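PDB 5MUM: Bacint_00347 from Bacteroides intestinalis DSM 17393, which probably acts as a rhamnosidase, a glycoside hydrolase with a beta-propeller fold that would split rhamnose from glycans. Local coordinates for residues L231-S236 and Y244-K249; I255-N258 and C264-P267; R73-D78 and K399-L404; V51-E56 and A126-E131. One frame throughout, in Å; residues are numbered along the deposited sequence.

Contact 1 of 4, residues L231-S236 and Y244-K249; sequences LCYARS and YKANGK
Backbone bonds join R235 and Y244 as a single antiparallel, hydrogen-bonded pair: R235 N gives to Y244 O at 2.8 Å and Y244 N to R235 O at 2.7 Å. A234 CA adds a CH...O contact to Y244 O at 3.4 Å. Beyond this bridge the chain departs in a type I turn, K245 to G248, where G248 tolerates a positive phi and N247 OD1 receives K249 N as an Asx turn. The partner, strand 228-236, is the third strand of a four-stranded antiparallel propeller blade, and the loop after it folds back here. Among polar side chains, R235 bends at chi3 (65°), which brings its guanidinium side-on to Y233: NE (2.9 Å) and NH2 (3.1 Å) both meet Y233 OH, almost in the guanidinium plane. That hydroxyl also bonds H214. R235 NH1 holds two waters, one reaching A246 O and a weakly held one K245 O. Apolar contact falls to A246, small enough to lay its CA over a guanidinium face and its CB 3.9 Å from Y233 CE2. A leucine in place of R235 would probably leave Y233 OH without two donors and both waters without their link to the strand.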
loop_
_atom_site.group_PDB
_atom_site.type_symbol
_atom_site.label_atom_id
_atom_site.label_comp_id
_atom_site.label_asym_id
_atom_site.label_seq_id
_atom_site.Cartn_x
_atom_site.Cartn_y
_atom_site.Cartn_z
ATOM N N LEU A 231 0.389 4.963 16.427
ATOM C CA LEU A 231 0.839 5.226 15.071
ATOM C C LEU A 231 2.091 6.044 15.221
ATOM O O LEU A 231 2.082 7.105 15.888
ATOM C CB LEU A 231 -0.188 6.007 14.283
ATOM C CG LEU A 231 -1.052 5.298 13.298
ATOM C CD1 LEU A 231 -2.034 6.336 12.780
ATOM C CD2 LEU A 231 -0.224 4.676 12.174
ATOM N N CYS A 232 3.156 5.523 14.637
ATOM C CA CYS A 232 4.451 6.131 14.646
ATOM C C CYS A 232 4.885 6.491 13.233
ATOM O O CYS A 232 4.351 5.975 12.258
ATOM C CB CYS A 232 5.451 5.154 15.241
ATOM S SG CYS A 232 5.015 4.661 16.950
ATOM N N TYR A 233 5.899 7.338 13.161
ATOM C CA TYR A 233 6.326 7.932 11.922
ATOM C C TYR A 233 7.809 8.159 11.866
ATOM O O TYR A 233 8.435 8.556 12.874
ATOM C CB TYR A 233 5.613 9.252 11.770
ATOM C CG TYR A 233 5.993 10.014 10.527
ATOM C CD1 TYR A 233 5.440 9.696 9.319
ATOM C CD2 TYR A 233 6.947 11.051 10.580
ATOM C CE1 TYR A 233 5.795 10.382 8.176
ATOM C CE2 TYR A 233 7.332 11.731 9.444
ATOM C CZ TYR A 233 6.738 11.421 8.258
ATOM O OH TYR A 233 7.087 12.136 7.155
ATOM N N ALA A 234 8.344 8.024 10.638
ATOM C CA ALA A 234 9.695 8.437 10.362
ATOM C C ALA A 234 9.777 8.803 8.892
ATOM O O ALA A 234 8.977 8.328 8.067
ATOM C CB ALA A 234 10.665 7.308 10.691
ATOM N N ARG A 235 10.760 9.623 8.563
ATOM C CA ARG A 235 11.042 9.930 7.164
ATOM C C ARG A 235 12.511 9.942 6.855
ATOM O O ARG A 235 13.328 10.169 7.742
ATOM C CB ARG A 235 10.425 11.257 6.776
ATOM C CG ARG A 235 11.085 12.437 7.455
ATOM C CD ARG A 235 10.696 13.743 6.897
ATOM N NE ARG A 235 9.298 13.976 7.130
ATOM C CZ ARG A 235 8.735 15.126 7.491
ATOM N NH1 ARG A 235 9.435 16.252 7.696
ATOM N NH2 ARG A 235 7.415 15.129 7.647
ATOM N N SER A 236 12.851 9.725 5.588
ATOM C CA SER A 236 14.233 9.765 5.157
ATOM C C SER A 236 14.295 10.511 3.848
ATOM O O SER A 236 13.580 10.188 2.871
ATOM C CB SER A 236 14.835 8.361 4.980
ATOM O OG SER A 236 16.102 8.436 4.323
ATOM N N TYR A 244 14.437 10.819 10.147
ATOM C CA TYR A 244 14.033 11.976 10.900
ATOM C C TYR A 244 12.596 11.832 11.352
ATOM O O TYR A 244 11.800 11.136 10.725
ATOM C CB TYR A 244 14.138 13.218 10.033
ATOM C CG TYR A 244 15.570 13.589 9.782
ATOM C CD1 TYR A 244 16.306 12.989 8.758
ATOM C CD2 TYR A 244 16.218 14.517 10.618
ATOM C CE1 TYR A 244 17.656 13.302 8.579
ATOM C CE2 TYR A 244 17.548 14.842 10.446
ATOM C CZ TYR A 244 18.263 14.224 9.445
ATOM O OH TYR A 244 19.577 14.544 9.299
ATOM N N LYS A 245 12.286 12.544 12.416
ATOM C CA LYS A 245 10.934 12.772 12.839
ATOM C C LYS A 245 10.321 13.920 12.066
ATOM O O LYS A 245 11.043 14.751 11.480
ATOM C CB LYS A 245 10.953 13.076 14.334
ATOM C CG LYS A 245 11.516 11.910 15.128
ATOM C CD LYS A 245 11.399 12.133 16.608
ATOM C CE LYS A 245 11.826 10.888 17.353
ATOM N NZ LYS A 245 11.551 11.065 18.811
ATOM N N ALA A 246 8.991 13.993 12.060
ATOM C CA ALA A 246 8.274 15.154 11.465
ATOM C C ALA A 246 8.645 16.479 12.166
ATOM O O ALA A 246 8.662 17.531 11.542
ATOM C CB ALA A 246 6.776 14.943 11.496
ATOM N N ASN A 247 9.007 16.399 13.440
ATOM C CA ASN A 247 9.412 17.584 14.204
ATOM C C ASN A 247 10.838 18.025 13.882
ATOM O O ASN A 247 11.289 19.010 14.414
ATOM C CB ASN A 247 9.205 17.356 15.713
ATOM C CG ASN A 247 10.105 16.266 16.271
ATOM O OD1 ASN A 247 11.256 16.117 15.852
ATOM N ND2 ASN A 247 9.552 15.447 17.176
ATOM N N GLY A 248 11.544 17.287 13.020
ATOM C CA GLY A 248 12.842 17.671 12.492
ATOM C C GLY A 248 14.020 17.023 13.182
ATOM O O GLY A 248 15.144 17.152 12.710
ATOM N N LYS A 249 13.783 16.310 14.274
ATOM C CA LYS A 249 14.883 15.647 15.000
ATOM C C LYS A 249 15.344 14.383 14.286
ATOM O O LYS A 249 14.526 13.587 13.777
ATOM C CB LYS A 249 14.482 15.297 16.444
ATOM C CG LYS A 249 14.309 16.519 17.360
HETATM O O HOH W 1 12.074 16.236 9.282
HETATM O O HOH W 2 8.002 18.308 8.983
#

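Contact 2 of 4, residues I255-N258 and C264-P267; sequences IRYN and CRIP
Y257 and R265 face each other across a wide backbone gap, their CA atoms 11.9 Å apart, with no backbone bond between the two segments. The gap is spanned by long side chains alone, and a tyrosine and an arginine have the length for it. Y257 sends its ring across with CG anti to the backbone N (chi1 178°), while R265 bends at chi2 and chi3 to bring its guanidinium to the phenol. The two side chains cross at about a right angle, and the ring and guanidinium planes stand 77° apart, so this is no stack. Y257 OH lies at the edge of the guanidinium and close to its plane, where R265 NH1 donates to it at 3.3 Å; a second, weak bond comes from R265 NH2 at 3.5 Å. The nearest ring carbon is Y257 CE1, 4.0 Å from R265 NH1. The contact bridges two surface loops of a propeller blade, one leading into its outermost strand 261-264 and the other leaving that strand toward the next blade. The charge of R265 is met by D230, which forms a salt bridge with NH1 and also takes the backbone N of I266, while Y262 offers its ring to R265 in a cation-pi contact. Y257 also meets W219 edge-to-face, and its backbone O accepts from Y262 OH. A pentaethylene glycol molecule, probably from the crystallisation liquor, lies about 5 Å from the R265 side chain.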
loop_
_atom_site.group_PDB
_atom_site.type_symbol
_atom_site.label_atom_id
_atom_site.label_comp_id
_atom_site.label_asym_id
_atom_site.label_seq_id
_atom_site.Cartn_x
_atom_site.Cartn_y
_atom_site.Cartn_z
ATOM N N ILE A 255 14.668 2.283 15.472
ATOM C CA ILE A 255 13.573 3.011 16.093
ATOM C C ILE A 255 12.804 2.006 16.946
ATOM O O ILE A 255 12.285 1.019 16.431
ATOM C CB ILE A 255 12.618 3.618 15.070
ATOM C CG1 ILE A 255 13.394 4.500 14.070
ATOM C CG2 ILE A 255 11.531 4.409 15.797
ATOM C CD1 ILE A 255 12.595 5.060 12.929
ATOM N N ARG A 256 12.680 2.316 18.217
ATOM C CA ARG A 256 12.060 1.459 19.212
ATOM C C ARG A 256 10.865 2.143 19.793
ATOM O O ARG A 256 10.612 3.307 19.533
ATOM C CB ARG A 256 13.066 1.206 20.314
ATOM C CG ARG A 256 14.192 0.322 19.869
ATOM C CD ARG A 256 15.357 0.345 20.840
ATOM N NE ARG A 256 16.276 -0.690 20.364
ATOM C CZ ARG A 256 17.597 -0.642 20.388
ATOM N NH1 ARG A 256 18.257 0.404 20.899
ATOM N NH2 ARG A 256 18.263 -1.683 19.904
ATOM N N TYR A 257 10.134 1.421 20.617
ATOM C CA TYR A 257 8.982 1.983 21.307
ATOM C C TYR A 257 9.320 3.324 22.006
ATOM O O TYR A 257 8.563 4.296 21.919
ATOM C CB TYR A 257 8.431 0.934 22.276
ATOM C CG TYR A 257 7.279 1.425 23.084
ATOM C CD1 TYR A 257 6.053 1.655 22.499
ATOM C CD2 TYR A 257 7.421 1.647 24.468
ATOM C CE1 TYR A 257 4.986 2.136 23.247
ATOM C CE2 TYR A 257 6.362 2.151 25.224
ATOM C CZ TYR A 257 5.153 2.385 24.607
ATOM O OH TYR A 257 4.103 2.866 25.357
ATOM N N ASN A 258 10.469 3.351 22.675
ATOM C CA ASN A 258 10.856 4.478 23.517
ATOM C C ASN A 258 11.206 5.712 22.731
ATOM O O ASN A 258 10.879 6.794 23.173
ATOM C CB ASN A 258 12.016 4.108 24.485
ATOM C CG ASN A 258 13.352 4.064 23.802
ATOM O OD1 ASN A 258 14.114 5.049 23.844
ATOM N ND2 ASN A 258 13.656 2.949 23.144
ATOM N N CYS A 264 0.085 9.409 16.647
ATOM C CA CYS A 264 -1.164 9.355 17.382
ATOM C C CYS A 264 -1.051 8.254 18.402
ATOM O O CYS A 264 -0.462 7.219 18.119
ATOM C CB CYS A 264 -2.324 9.131 16.389
ATOM S SG CYS A 264 -3.936 9.372 17.124
ATOM N N ARG A 265 -1.557 8.489 19.619
ATOM C CA ARG A 265 -1.562 7.454 20.640
ATOM C C ARG A 265 -2.926 6.795 20.564
ATOM O O ARG A 265 -3.947 7.464 20.702
ATOM C CB ARG A 265 -1.309 8.053 22.033
ATOM C CG ARG A 265 0.170 8.382 22.250
ATOM C CD ARG A 265 0.977 7.074 22.259
ATOM N NE ARG A 265 1.974 7.083 23.305
ATOM C CZ ARG A 265 2.439 6.031 23.962
ATOM N NH1 ARG A 265 2.012 4.794 23.734
ATOM N NH2 ARG A 265 3.359 6.245 24.889
ATOM N N ILE A 266 -2.950 5.497 20.304
ATOM C CA ILE A 266 -4.199 4.772 20.122
ATOM C C ILE A 266 -3.961 3.479 20.880
ATOM O O ILE A 266 -3.088 2.703 20.522
ATOM C CB ILE A 266 -4.530 4.434 18.649
ATOM C CG1 ILE A 266 -4.630 5.688 17.786
ATOM C CG2 ILE A 266 -5.804 3.589 18.596
ATOM C CD1 ILE A 266 -3.786 5.609 16.553
ATOM N N PRO A 267 -4.684 3.277 21.976
ATOM C CA PRO A 267 -4.366 2.123 22.828
ATOM C C PRO A 267 -4.752 0.758 22.268
ATOM O O PRO A 267 -5.577 0.661 21.351
ATOM C CB PRO A 267 -5.202 2.389 24.070
ATOM C CG PRO A 267 -6.314 3.238 23.635
ATOM C CD PRO A 267 -5.790 4.085 22.501
#

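Contact 3 of 4, residues R73-D78 and K399-L404; sequences RKLNSD and KRRLHL
R73 and L75 reach the imidazole of H403 together, and this trio forms the close-packed, buried part of the contact. R73 NH2 stands 3.4 Å from H403 CE1, with the guanidinium and imidazole planes turned 40° apart; beside it the branched end of L75 places CD2 4.0 Å from the same CE1. A flat ring suits this spot because its carbon can take a methyl while its nitrogen stays available for a polar partner. The arginine runs extended from CG to NE, long enough to spread its nitrogens among several acceptors. NH1 bonds S77 O at 2.8 Å, pinning the turn that follows strand 67-74, while NH2 is shared between a salt bridge to E429 and a bond to Q57, whose side-chain amide is also hydrogen-bonded to H403 ND1. Replacing R73 by a methionine would probably strip E429 of its positive mate and leave the S77 carbonyl without this donor. Toward solvent the contact is looser. R401 is exposed and comes no nearer than 4.2 Å, from NH1 to L75 CD1, a leucine methyl touching the arginine's end without any polar bond. L75, R401 and H403 all rest against L395 of helix 393-399. H403 begins strand 403-407, which pairs with strand 423-429 in a sheet that also holds strand 27-34 and so unites the two chain ends; R73, which touches V29 and V427 of that sheet, lies near the end of strand 67-74 in the four-stranded sheet built on strands 50-53 to 81-85.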
loop_
_atom_site.group_PDB
_atom_site.type_symbol
_atom_site.label_atom_id
_atom_site.label_comp_id
_atom_site.label_asym_id
_atom_site.label_seq_id
_atom_site.Cartn_x
_atom_site.Cartn_y
_atom_site.Cartn_z
ATOM N N ARG A 73 -1.282 0.020 -21.130
ATOM C CA ARG A 73 -2.043 0.816 -22.076
ATOM C C ARG A 73 -1.412 2.180 -22.188
ATOM O O ARG A 73 -0.632 2.597 -21.327
ATOM C CB ARG A 73 -3.489 0.978 -21.646
ATOM C CG ARG A 73 -3.653 1.718 -20.303
ATOM C CD ARG A 73 -5.041 2.237 -20.145
ATOM N NE ARG A 73 -5.253 2.858 -18.835
ATOM C CZ ARG A 73 -6.294 3.606 -18.518
ATOM N NH1 ARG A 73 -7.229 3.867 -19.428
ATOM N NH2 ARG A 73 -6.421 4.096 -17.283
ATOM N N LYS A 74 -1.762 2.887 -23.254
ATOM C CA LYS A 74 -1.584 4.324 -23.254
ATOM C C LYS A 74 -2.638 4.901 -22.324
ATOM O O LYS A 74 -3.807 4.497 -22.380
ATOM C CB LYS A 74 -1.758 4.901 -24.660
ATOM C CG LYS A 74 -0.714 4.411 -25.637
ATOM C CD LYS A 74 0.675 4.849 -25.214
ATOM C CE LYS A 74 1.614 4.946 -26.415
ATOM N NZ LYS A 74 3.040 4.790 -25.996
ATOM N N LEU A 75 -2.240 5.863 -21.495
ATOM C CA LEU A 75 -3.187 6.530 -20.602
ATOM C C LEU A 75 -4.400 7.111 -21.328
ATOM O O LEU A 75 -5.486 7.112 -20.789
ATOM C CB LEU A 75 -2.514 7.663 -19.841
ATOM C CG LEU A 75 -1.781 7.319 -18.553
ATOM C CD1 LEU A 75 -1.050 8.574 -18.101
ATOM C CD2 LEU A 75 -2.754 6.834 -17.491
ATOM N N ASN A 76 -4.217 7.612 -22.542
ATOM C CA ASN A 76 -5.382 8.025 -23.350
ATOM C C ASN A 76 -6.431 6.905 -23.397
ATOM O O ASN A 76 -7.575 7.037 -22.913
ATOM C CB ASN A 76 -4.957 8.303 -24.800
ATOM C CG ASN A 76 -3.982 9.440 -24.924
ATOM O OD1 ASN A 76 -3.196 9.490 -25.875
ATOM N ND2 ASN A 76 -4.014 10.361 -23.965
ATOM N N SER A 77 -5.955 5.773 -23.886
ATOM C CA SER A 77 -6.762 4.727 -24.436
ATOM C C SER A 77 -7.467 3.865 -23.399
ATOM O O SER A 77 -7.097 3.841 -22.231
ATOM C CB SER A 77 -5.858 3.855 -25.292
ATOM O OG SER A 77 -6.558 2.765 -25.829
ATOM N N ASP A 78 -8.488 3.156 -23.859
ATOM C CA ASP A 78 -9.110 2.087 -23.092
ATOM C C ASP A 78 -8.634 0.708 -23.538
ATOM O O ASP A 78 -9.099 -0.292 -22.998
ATOM C CB ASP A 78 -10.646 2.184 -23.101
ATOM C CG ASP A 78 -11.255 1.986 -24.486
ATOM O OD1 ASP A 78 -10.614 2.371 -25.473
ATOM O OD2 ASP A 78 -12.399 1.480 -24.584
ATOM N N LYS A 399 0.407 13.588 -12.562
ATOM C CA LYS A 399 -0.704 14.191 -13.312
ATOM C C LYS A 399 -1.917 14.589 -12.506
ATOM O O LYS A 399 -2.873 15.100 -13.073
ATOM C CB LYS A 399 -1.143 13.242 -14.441
ATOM C CG LYS A 399 -0.069 12.894 -15.441
ATOM N N ARG A 400 -1.911 14.349 -11.199
ATOM C CA ARG A 400 -3.078 14.555 -10.356
ATOM C C ARG A 400 -4.350 13.880 -10.886
ATOM O O ARG A 400 -5.462 14.423 -10.786
ATOM C CB ARG A 400 -3.314 16.056 -10.060
ATOM C CG ARG A 400 -2.195 16.712 -9.256
ATOM C CD ARG A 400 -2.167 16.213 -7.829
ATOM N NE ARG A 400 -1.185 16.944 -7.066
ATOM C CZ ARG A 400 0.109 16.672 -6.984
ATOM N NH1 ARG A 400 0.879 17.472 -6.264
ATOM N NH2 ARG A 400 0.659 15.646 -7.625
ATOM N N ARG A 401 -4.178 12.676 -11.404
ATOM C CA ARG A 401 -5.327 11.841 -11.735
ATOM C C ARG A 401 -5.338 10.664 -10.809
ATOM O O ARG A 401 -4.263 10.079 -10.530
ATOM C CB ARG A 401 -5.252 11.353 -13.162
ATOM C CG ARG A 401 -5.257 12.516 -14.152
ATOM C CD ARG A 401 -5.722 12.009 -15.507
ATOM N NE ARG A 401 -4.784 12.239 -16.585
ATOM C CZ ARG A 401 -4.688 11.474 -17.687
ATOM N NH1 ARG A 401 -3.775 11.788 -18.598
ATOM N NH2 ARG A 401 -5.469 10.384 -17.883
ATOM N N LEU A 402 -6.539 10.357 -10.311
ATOM C CA LEU A 402 -6.745 9.254 -9.397
ATOM C C LEU A 402 -7.332 8.058 -10.143
ATOM O O LEU A 402 -8.486 8.112 -10.613
ATOM C CB LEU A 402 -7.624 9.678 -8.243
ATOM C CG LEU A 402 -7.992 8.565 -7.269
ATOM C CD1 LEU A 402 -6.736 7.917 -6.670
ATOM C CD2 LEU A 402 -8.899 9.154 -6.206
ATOM N N HIS A 403 -6.516 7.003 -10.282
ATOM C CA HIS A 403 -6.913 5.744 -10.877
ATOM C C HIS A 403 -6.774 4.615 -9.854
ATOM O O HIS A 403 -5.703 4.432 -9.226
ATOM C CB HIS A 403 -6.066 5.387 -12.084
ATOM C CG HIS A 403 -6.302 6.246 -13.286
ATOM N ND1 HIS A 403 -5.774 5.928 -14.521
ATOM C CD2 HIS A 403 -6.974 7.410 -13.455
ATOM C CE1 HIS A 403 -6.107 6.867 -15.391
ATOM N NE2 HIS A 403 -6.817 7.788 -14.766
ATOM N N LEU A 404 -7.861 3.879 -9.695
ATOM C CA LEU A 404 -7.944 2.779 -8.736
ATOM C C LEU A 404 -8.010 1.457 -9.442
ATOM O O LEU A 404 -8.727 1.304 -10.445
ATOM C CB LEU A 404 -9.240 2.902 -7.917
ATOM C CG LEU A 404 -9.359 4.153 -7.071
ATOM C CD1 LEU A 404 -10.777 4.359 -6.565
ATOM C CD2 LEU A 404 -8.399 4.033 -5.907
#

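Contact 4 of 4, residues V51-E56 and A126-E131; sequences VTQGDE and APYTLE
Q53 and E56 flank the type II' turn of a tight beta hairpin, the link between the first two strands of a propeller blade, and Y128 from a distant loop reaches both with its side chain. Two backbone bonds close the hairpin: Q53 N gives to E56 O at 2.9 Å and E56 N to Q53 O at 3.1 Å. G54 takes the positive phi that such a turn needs and that glycine readily adopts. Y128 likewise sits at positive phi (62°), inside the type II turn from A126 to T129, and from there its side chain heads toward the hairpin. The Q53 side chain is extended and crosses the phenol at about a right angle, its aliphatic CG 3.9 Å from Y128 OH; the amide plane stands 82° from the ring. At the CB end of the tyrosine, E56 OE1 approaches obliquely, 3.6 Å from Y128 CD1 and 3.8 Å from Y128 CB, so the carboxylate borders the ring without a polar bond to it. Y58, two residues on in the same strand, bonds OE1 of E56 through its hydroxyl, and K72 of the adjacent strand 67-74 forms a salt bridge with OE2. The same lysine bonds the backbone O of Y128, which gives the loop a second tie to the blade, while L102 of strand 98-102 touches both Q53 and Y128. Threonine fits the position after the tyrosine because its hydroxyl can turn back on the chain: T129 OG1 donates to P127 O at 2.9 Å, approaching from above the carbonyl plane.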
loop_
_atom_site.group_PDB
_atom_site.type_symbol
_atom_site.label_atom_id
_atom_site.label_comp_id
_atom_site.label_asym_id
_atom_site.label_seq_id
_atom_site.Cartn_x
_atom_site.Cartn_y
_atom_site.Cartn_z
ATOM N N VAL A 51 0.599 1.279 -12.132
ATOM C CA VAL A 51 1.593 2.321 -12.123
ATOM C C VAL A 51 1.777 2.943 -13.494
ATOM O O VAL A 51 1.786 2.264 -14.487
ATOM C CB VAL A 51 2.937 1.796 -11.574
ATOM C CG1 VAL A 51 3.520 0.729 -12.474
ATOM C CG2 VAL A 51 3.901 2.939 -11.388
ATOM N N THR A 52 1.885 4.260 -13.517
ATOM C CA THR A 52 2.146 5.008 -14.752
ATOM C C THR A 52 3.599 5.382 -14.870
ATOM O O THR A 52 4.245 5.737 -13.870
ATOM C CB THR A 52 1.320 6.290 -14.740
ATOM O OG1 THR A 52 -0.045 5.932 -14.960
ATOM C CG2 THR A 52 1.789 7.291 -15.805
ATOM N N GLN A 53 4.107 5.354 -16.103
ATOM C CA GLN A 53 5.344 5.996 -16.431
ATOM C C GLN A 53 5.187 6.639 -17.789
ATOM O O GLN A 53 4.773 5.983 -18.726
ATOM C CB GLN A 53 6.519 5.016 -16.441
ATOM C CG GLN A 53 7.846 5.741 -16.630
ATOM C CD GLN A 53 9.027 4.991 -16.053
ATOM O OE1 GLN A 53 9.103 4.743 -14.844
ATOM N NE2 GLN A 53 9.947 4.627 -16.909
ATOM N N GLY A 54 5.486 7.927 -17.868
ATOM C CA GLY A 54 5.360 8.681 -19.113
ATOM C C GLY A 54 3.877 8.706 -19.459
ATOM O O GLY A 54 3.037 8.999 -18.589
ATOM N N ASP A 55 3.551 8.284 -20.673
ATOM C CA ASP A 55 2.147 8.206 -21.112
ATOM C C ASP A 55 1.558 6.789 -21.079
ATOM O O ASP A 55 0.521 6.553 -21.687
ATOM C CB ASP A 55 2.000 8.827 -22.506
ATOM C CG ASP A 55 2.745 8.070 -23.569
ATOM O OD1 ASP A 55 3.522 7.151 -23.237
ATOM O OD2 ASP A 55 2.581 8.413 -24.765
ATOM N N GLU A 56 2.208 5.842 -20.389
ATOM C CA GLU A 56 1.712 4.466 -20.329
ATOM C C GLU A 56 1.391 4.076 -18.895
ATOM O O GLU A 56 2.074 4.503 -17.976
ATOM C CB GLU A 56 2.749 3.478 -20.843
ATOM C CG GLU A 56 3.110 3.610 -22.305
ATOM C CD GLU A 56 4.036 2.483 -22.741
ATOM O OE1 GLU A 56 5.038 2.193 -22.042
ATOM O OE2 GLU A 56 3.771 1.896 -23.784
ATOM N N ALA A 126 13.149 -6.233 -21.149
ATOM C CA ALA A 126 13.442 -4.943 -21.750
ATOM C C ALA A 126 12.513 -3.874 -21.173
ATOM O O ALA A 126 11.485 -4.195 -20.560
ATOM C CB ALA A 126 13.256 -5.022 -23.259
ATOM N N PRO A 127 12.884 -2.594 -21.342
ATOM C CA PRO A 127 12.024 -1.527 -20.848
ATOM C C PRO A 127 10.640 -1.610 -21.456
ATOM O O PRO A 127 10.522 -1.944 -22.625
ATOM C CB PRO A 127 12.727 -0.257 -21.341
ATOM C CG PRO A 127 14.144 -0.653 -21.550
ATOM C CD PRO A 127 14.075 -2.056 -22.035
ATOM N N TYR A 128 9.606 -1.333 -20.660
ATOM C CA TYR A 128 8.234 -1.156 -21.163
ATOM C C TYR A 128 7.655 -2.383 -21.836
ATOM O O TYR A 128 6.785 -2.240 -22.679
ATOM C CB TYR A 128 8.147 0.093 -22.111
ATOM C CG TYR A 128 8.715 1.330 -21.467
ATOM C CD1 TYR A 128 8.138 1.841 -20.318
ATOM C CD2 TYR A 128 9.841 1.974 -21.971
ATOM C CE1 TYR A 128 8.650 2.972 -19.677
ATOM C CE2 TYR A 128 10.373 3.112 -21.331
ATOM C CZ TYR A 128 9.756 3.604 -20.195
ATOM O OH TYR A 128 10.233 4.699 -19.508
ATOM N N THR A 129 8.185 -3.551 -21.519
ATOM C CA THR A 129 7.811 -4.790 -22.133
ATOM C C THR A 129 7.253 -5.792 -21.130
ATOM O O THR A 129 7.779 -5.925 -20.079
ATOM C CB THR A 129 9.036 -5.385 -22.898
ATOM O OG1 THR A 129 9.575 -4.424 -23.821
ATOM C CG2 THR A 129 8.647 -6.633 -23.595
ATOM N N LEU A 130 6.171 -6.451 -21.510
ATOM C CA LEU A 130 5.454 -7.393 -20.678
ATOM C C LEU A 130 5.997 -8.793 -20.843
ATOM O O LEU A 130 5.357 -9.629 -21.366
ATOM C CB LEU A 130 3.992 -7.397 -21.040
ATOM C CG LEU A 130 3.310 -6.049 -21.078
ATOM C CD1 LEU A 130 1.830 -6.158 -21.351
ATOM C CD2 LEU A 130 3.622 -5.257 -19.842
ATOM N N GLU A 131 7.233 -8.967 -20.517
ATOM C CA GLU A 131 7.890 -10.213 -20.608
ATOM C C GLU A 131 8.853 -10.251 -19.430
ATOM O O GLU A 131 9.722 -9.478 -19.341
ATOM C CB GLU A 131 8.613 -10.290 -21.932
ATOM C CG GLU A 131 9.562 -11.442 -22.102
ATOM C CD GLU A 131 8.939 -12.565 -22.865
ATOM O OE1 GLU A 131 8.620 -12.391 -24.021
ATOM O OE2 GLU A 131 8.738 -13.618 -22.292
#

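How the contacts relate
From the N terminus, contact 4 opens at 51-56 and contact 3 at 73-78; contact 4 then closes at 126-131, joining the hairpin of strands 50-53 and 56-62 to the loop after strand 121-123, long before contact 3 closes at 399-404, so the two cross. They meet on one sheet, where L75 N lies 2.9 Å from D55 O, a probable hydrogen bond. Within the long excursion of contact 3, contact 1 closes the short loop after strand 228-236 and contact 2 the one carrying most of strand 261-264; they touch, and both hold loops of the blade of strands 200-207 to 261-264. Contact 3 ties an early sheet to the sheet uniting both termini.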